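Local atomic coordinates of short chain dehydrogenase (Salmonella typhi, PDB entry 3G1T), a protein that probably acts as an oxidoreductase of the short-chain dehydrogenase family, using a nicotinamide dinucleotide cofactor bound by its Rossmann fold. Residues V41-A55 and V64-C76. Numbering follows the deposited sequence. Where two conformers were deposited one is given.
Sequences VILLGRNEEKLRRVA and VQPQWFTLDLLTC
Trp68, in one of its two modelled conformers, lays one face of its indole along helix 48-55, with Leu51 CB 3.9 Å above the ring plane toward its rim and Ala55 CB near CD1. This is the right-handed beta-alpha-beta crossover of a Rossmann fold, made of strand 40-45, helix 48-62 and strand 67-70, the last outermost on this side of the parallel sheet. With chi1 at 49°, Trp68 CG sits between the backbone N and the carbonyl carbon, which stands the ring up against the helix in this conformer. With CG anti to the backbone N (chi1 170°) and the chain extended beyond it, Glu48 reaches the far edge of the indole in the ring plane, OE1 lying 3.2 Å from Trp68 CH2. Beside it, Thr70 CG2 packs on Glu48 CA and on Leu51 CD1. On the opposite face of the sheet, Phe69 receives Ile42 CG2 at its ring edge, 3.4 Å from CE2, and Leu44 CD2 rests on Leu71 CB; Ile88 of helix 78-91 also touches Phe69. Four backbone bonds join the strands: Leu43 N to Gln67 O, Phe69 N to Leu43 O, Gly45 N to Phe69 O, and Leu71 N to Gly45 O. The shortest, Leu71 N to Gly45 O, is 2.7 Å. A water accepts from Gln67 N and donates to Val41 O, while Pro66 CD packs 3.3 Å from Ala55 O. Beyond the other end, Arg46 forms a salt bridge by charge alone: Asp72 OD2 lies over a guanidinium face, 3.6 Å from NH2, and the same oxygen closes an Asx turn by accepting from Leu74 N at 3.3 Å.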
loop_
_atom_site.group_PDB
_atom_site.type_symbol
_atom_site.label_atom_id
_atom_site.label_comp_id
_atom_site.label_asym_id
_atom_site.label_seq_id
_atom_site.Cartn_x
_atom_site.Cartn_y
_atom_site.Cartn_z
ATOM N N VAL A 41 14.228 -3.534 -26.728
ATOM C CA VAL A 41 13.557 -2.750 -25.678
ATOM C C VAL A 41 12.223 -2.316 -26.269
ATOM O O VAL A 41 12.125 -2.088 -27.470
ATOM C CB VAL A 41 14.462 -1.539 -25.253
ATOM C CG1 VAL A 41 13.688 -0.600 -24.342
ATOM C CG2 VAL A 41 15.741 -2.036 -24.548
ATOM N N ILE A 42 11.205 -2.295 -25.426
ATOM C CA ILE A 42 9.874 -1.804 -25.718
ATOM C C ILE A 42 9.657 -0.707 -24.693
ATOM O O ILE A 42 9.809 -0.891 -23.454
ATOM C CB ILE A 42 8.808 -2.892 -25.537
ATOM C CG1 ILE A 42 9.088 -4.093 -26.462
ATOM C CG2 ILE A 42 7.458 -2.391 -26.029
ATOM C CD1 ILE A 42 8.284 -5.322 -25.945
ATOM N N LEU A 43 9.253 0.464 -25.212
ATOM C CA LEU A 43 9.088 1.650 -24.368
ATOM C C LEU A 43 7.632 1.877 -24.081
ATOM O O LEU A 43 6.828 1.750 -24.980
ATOM C CB LEU A 43 9.526 2.934 -25.098
ATOM C CG LEU A 43 10.864 2.847 -25.814
ATOM C CD1 LEU A 43 11.223 4.173 -26.517
ATOM C CD2 LEU A 43 11.927 2.511 -24.860
ATOM N N LEU A 44 7.300 2.209 -22.835
ATOM C CA LEU A 44 5.972 2.680 -22.511
ATOM C C LEU A 44 6.014 3.999 -21.756
ATOM O O LEU A 44 6.844 4.220 -20.825
ATOM C CB LEU A 44 5.197 1.637 -21.729
ATOM C CG LEU A 44 3.702 1.748 -21.466
ATOM C CD1 LEU A 44 3.253 0.339 -21.368
ATOM C CD2 LEU A 44 3.443 2.510 -20.124
ATOM N N GLY A 45 5.100 4.874 -22.146
ATOM C CA GLY A 45 4.992 6.189 -21.512
ATOM C C GLY A 45 3.718 6.923 -21.860
ATOM O O GLY A 45 2.822 6.368 -22.508
ATOM N N ARG A 46 3.638 8.146 -21.319
ATOM C CA ARG A 46 2.479 9.074 -21.453
ATOM C C ARG A 46 2.479 9.777 -22.808
ATOM O O ARG A 46 1.525 9.636 -23.588
ATOM C CB ARG A 46 2.547 10.136 -20.366
ATOM C CG ARG A 46 1.602 9.973 -19.222
ATOM C CD ARG A 46 2.311 10.455 -17.971
ATOM N NE ARG A 46 1.512 10.269 -16.755
ATOM C CZ ARG A 46 1.316 9.116 -16.091
ATOM N NH1 ARG A 46 1.842 7.949 -16.505
ATOM N NH2 ARG A 46 0.562 9.141 -14.990
ATOM N N ASN A 47 3.569 10.492 -23.099
ATOM C CA ASN A 47 3.675 11.263 -24.358
ATOM C C ASN A 47 4.278 10.628 -25.623
ATOM O O ASN A 47 5.460 10.367 -25.695
ATOM C CB ASN A 47 4.359 12.604 -24.143
ATOM C CG ASN A 47 4.134 13.525 -25.326
ATOM O OD1 ASN A 47 3.052 14.109 -25.462
ATOM N ND2 ASN A 47 5.108 13.587 -26.239
ATOM N N GLU A 48 3.457 10.466 -26.640
ATOM C CA GLU A 48 3.886 9.913 -27.907
ATOM C C GLU A 48 5.196 10.505 -28.497
ATOM O O GLU A 48 6.140 9.743 -28.824
ATOM C CB GLU A 48 2.728 10.004 -28.879
ATOM C CG GLU A 48 3.054 9.703 -30.284
ATOM C CD GLU A 48 1.797 9.456 -31.092
ATOM O OE1 GLU A 48 1.230 8.351 -30.954
ATOM O OE2 GLU A 48 1.392 10.345 -31.875
ATOM N N GLU A 49 5.269 11.833 -28.656
ATOM C CA GLU A 49 6.479 12.444 -29.268
ATOM C C GLU A 49 7.757 12.282 -28.396
ATOM O O GLU A 49 8.859 12.091 -28.940
ATOM C CB GLU A 49 6.276 13.918 -29.675
ATOM C CG GLU A 49 5.359 14.166 -30.909
ATOM C CD GLU A 49 5.907 13.707 -32.296
ATOM O OE1 GLU A 49 5.113 13.787 -33.237
ATOM O OE2 GLU A 49 7.081 13.321 -32.452
ATOM N N LYS A 50 7.605 12.334 -27.068
ATOM C CA LYS A 50 8.739 12.117 -26.131
ATOM C C LYS A 50 9.287 10.660 -26.232
ATOM O O LYS A 50 10.498 10.439 -26.173
ATOM C CB LYS A 50 8.325 12.423 -24.680
ATOM C CG LYS A 50 8.264 13.894 -24.300
ATOM C CD LYS A 50 9.119 14.139 -23.041
ATOM C CE LYS A 50 8.477 15.171 -22.101
ATOM N NZ LYS A 50 9.378 15.559 -20.956
ATOM N N LEU A 51 8.373 9.697 -26.421
ATOM C CA LEU A 51 8.735 8.296 -26.653
ATOM C C LEU A 51 9.396 8.136 -27.974
ATOM O O LEU A 51 10.337 7.356 -28.083
ATOM C CB LEU A 51 7.518 7.356 -26.614
ATOM C CG LEU A 51 6.835 6.990 -25.286
ATOM C CD1 LEU A 51 5.499 6.307 -25.561
ATOM C CD2 LEU A 51 7.681 6.161 -24.363
ATOM N N ARG A 52 8.891 8.828 -28.994
ATOM C CA ARG A 52 9.449 8.683 -30.315
ATOM C C ARG A 52 10.912 9.105 -30.178
ATOM O O ARG A 52 11.769 8.472 -30.750
ATOM C CB ARG A 52 8.698 9.524 -31.378
ATOM C CG ARG A 52 9.288 9.369 -32.848
ATOM C CD ARG A 52 8.616 10.253 -33.950
ATOM N NE ARG A 52 8.700 11.650 -33.571
ATOM C CZ ARG A 52 9.802 12.381 -33.665
ATOM N NH1 ARG A 52 10.956 11.867 -34.118
ATOM N NH2 ARG A 52 9.757 13.635 -33.259
ATOM N N ARG A 53 11.188 10.144 -29.383
ATOM C CA ARG A 53 12.558 10.723 -29.304
ATOM C C ARG A 53 13.517 9.721 -28.680
ATOM O O ARG A 53 14.643 9.579 -29.110
ATOM C CB ARG A 53 12.576 12.053 -28.518
ATOM C CG ARG A 53 13.955 12.538 -28.064
ATOM C CD ARG A 53 13.888 13.895 -27.314
ATOM N NE ARG A 53 13.474 14.986 -28.208
ATOM C CZ ARG A 53 12.445 15.809 -27.984
ATOM N NH1 ARG A 53 11.709 15.705 -26.868
ATOM N NH2 ARG A 53 12.153 16.754 -28.878
ATOM N N VAL A 54 13.044 9.014 -27.656
ATOM C CA VAL A 54 13.923 8.043 -27.002
ATOM C C VAL A 54 14.149 6.872 -27.957
ATOM O O VAL A 54 15.302 6.337 -28.146
ATOM C CB VAL A 54 13.336 7.575 -25.629
ATOM C CG1 VAL A 54 14.181 6.512 -25.067
ATOM C CG2 VAL A 54 13.276 8.745 -24.613
ATOM N N ALA A 55 13.063 6.435 -28.572
ATOM C CA ALA A 55 13.192 5.310 -29.504
ATOM C C ALA A 55 14.139 5.654 -30.668
ATOM O O ALA A 55 14.834 4.786 -31.146
ATOM C CB ALA A 55 11.841 4.870 -30.035
ATOM N N VAL A 64 17.885 -0.444 -35.238
ATOM C CA VAL A 64 16.500 -0.973 -35.299
ATOM C C VAL A 64 15.648 -0.131 -34.338
ATOM O O VAL A 64 15.979 -0.079 -33.137
ATOM C CB VAL A 64 16.384 -2.444 -34.793
ATOM C CG1 VAL A 64 15.025 -3.044 -35.223
ATOM C CG2 VAL A 64 17.578 -3.327 -35.261
ATOM N N GLN A 65 14.568 0.487 -34.833
ATOM C CA GLN A 65 13.729 1.338 -33.985
ATOM C C GLN A 65 12.805 0.536 -33.048
ATOM O O GLN A 65 11.980 -0.256 -33.532
ATOM C CB GLN A 65 12.954 2.429 -34.799
ATOM C CG GLN A 65 12.365 3.551 -33.888
ATOM C CD GLN A 65 11.642 4.686 -34.640
ATOM O OE1 GLN A 65 12.109 5.145 -35.685
ATOM N NE2 GLN A 65 10.528 5.180 -34.070
ATOM N N PRO A 66 12.950 0.738 -31.712
ATOM C CA PRO A 66 12.118 0.112 -30.656
ATOM C C PRO A 66 10.693 0.428 -30.841
ATOM O O PRO A 66 10.341 1.529 -31.288
ATOM C CB PRO A 66 12.581 0.812 -29.379
ATOM C CG PRO A 66 13.949 1.206 -29.669
ATOM C CD PRO A 66 14.022 1.561 -31.103
ATOM N N GLN A 67 9.842 -0.513 -30.467
ATOM C CA GLN A 67 8.432 -0.208 -30.422
ATOM C C GLN A 67 8.075 0.522 -29.149
ATOM O O GLN A 67 8.719 0.340 -28.117
ATOM C CB GLN A 67 7.595 -1.466 -30.587
ATOM C CG GLN A 67 7.397 -1.806 -32.079
ATOM C CD GLN A 67 6.424 -2.947 -32.315
ATOM O OE1 GLN A 67 6.674 -3.822 -33.156
ATOM N NE2 GLN A 67 5.316 -2.960 -31.555
ATOM N N TRP A 68 7.094 1.386 -29.232
ATOM C CA TRP A 68 6.629 2.107 -28.068
ATOM C C TRP A 68 5.118 2.045 -27.976
ATOM O O TRP A 68 4.460 1.759 -28.936
ATOM C CB TRP A 68 7.154 3.561 -28.036
ATOM C CG TRP A 68 6.972 4.320 -29.338
ATOM C CD1 TRP A 68 7.880 4.439 -30.356
ATOM C CD2 TRP A 68 5.812 5.059 -29.749
ATOM N NE1 TRP A 68 7.363 5.218 -31.362
ATOM C CE2 TRP A 68 6.085 5.593 -31.025
ATOM C CE3 TRP A 68 4.562 5.315 -29.162
ATOM C CZ2 TRP A 68 5.158 6.379 -31.725
ATOM C CZ3 TRP A 68 3.641 6.091 -29.853
ATOM C CH2 TRP A 68 3.940 6.605 -31.136
ATOM N N PHE A 69 4.611 2.327 -26.792
ATOM C CA PHE A 69 3.185 2.361 -26.545
ATOM C C PHE A 69 2.916 3.528 -25.687
ATOM O O PHE A 69 3.613 3.746 -24.670
ATOM C CB PHE A 69 2.771 1.163 -25.720
ATOM C CG PHE A 69 2.900 -0.059 -26.443
ATOM C CD1 PHE A 69 1.899 -0.447 -27.302
ATOM C CD2 PHE A 69 4.084 -0.812 -26.368
ATOM C CE1 PHE A 69 2.030 -1.591 -28.051
ATOM C CE2 PHE A 69 4.235 -1.955 -27.110
ATOM C CZ PHE A 69 3.197 -2.367 -27.960
ATOM N N THR A 70 1.855 4.240 -26.012
ATOM C CA THR A 70 1.440 5.296 -25.100
ATOM C C THR A 70 0.399 4.655 -24.169
ATOM O O THR A 70 -0.498 3.947 -24.617
ATOM C CB THR A 70 0.924 6.478 -25.851
ATOM O OG1 THR A 70 0.009 5.982 -26.817
ATOM C CG2 THR A 70 2.094 7.200 -26.592
ATOM N N LEU A 71 0.580 4.827 -22.859
ATOM C CA LEU A 71 -0.410 4.359 -21.837
ATOM C C LEU A 71 -0.364 5.347 -20.699
ATOM O O LEU A 71 0.725 5.648 -20.179
ATOM C CB LEU A 71 -0.130 2.952 -21.317
ATOM C CG LEU A 71 -1.134 2.246 -20.364
ATOM C CD1 LEU A 71 -2.391 1.678 -21.028
ATOM C CD2 LEU A 71 -0.439 1.189 -19.560
ATOM N N ASP A 72 -1.538 5.856 -20.321
ATOM C CA ASP A 72 -1.633 6.796 -19.199
ATOM C C ASP A 72 -2.111 6.014 -17.993
ATOM O O ASP A 72 -3.259 5.606 -17.939
ATOM C CB ASP A 72 -2.621 7.908 -19.521
ATOM C CG ASP A 72 -2.552 9.097 -18.557
ATOM O OD1 ASP A 72 -2.993 10.191 -18.982
ATOM O OD2 ASP A 72 -2.094 8.994 -17.395
ATOM N N LEU A 73 -1.212 5.782 -17.053
ATOM C CA LEU A 73 -1.464 4.877 -15.922
ATOM C C LEU A 73 -2.527 5.462 -15.006
ATOM O O LEU A 73 -3.295 4.706 -14.341
ATOM C CB LEU A 73 -0.180 4.627 -15.140
ATOM C CG LEU A 73 0.897 3.695 -15.776
ATOM C CD1 LEU A 73 1.998 3.452 -14.788
ATOM C CD2 LEU A 73 0.393 2.369 -16.334
ATOM N N LEU A 74 -2.599 6.790 -15.000
ATOM C CA LEU A 74 -3.636 7.488 -14.181
ATOM C C LEU A 74 -5.034 7.137 -14.580
ATOM O O LEU A 74 -5.923 7.060 -13.732
ATOM C CB LEU A 74 -3.443 9.007 -14.176
ATOM C CG LEU A 74 -4.304 9.845 -13.230
ATOM C CD1 LEU A 74 -4.178 9.374 -11.770
ATOM C CD2 LEU A 74 -4.003 11.423 -13.393
ATOM N N THR A 75 -5.249 6.944 -15.886
ATOM C CA THR A 75 -6.609 6.801 -16.415
ATOM C C THR A 75 -6.855 5.430 -17.051
ATOM O O THR A 75 -7.986 5.116 -17.404
ATOM C CB THR A 75 -6.957 7.889 -17.468
ATOM O OG1 THR A 75 -6.169 7.686 -18.631
ATOM C CG2 THR A 75 -6.771 9.328 -16.944
ATOM N N CYS A 76 -5.819 4.610 -17.174
ATOM C CA CYS A 76 -5.985 3.359 -17.929
ATOM C C CYS A 76 -6.897 2.335 -17.236
ATOM O O CYS A 76 -6.991 2.279 -15.999
ATOM C CB CYS A 76 -4.647 2.706 -18.324
ATOM S SG CYS A 76 -3.758 1.950 -16.926
HETATM O O HOH W 1 11.092 -3.241 -29.790
#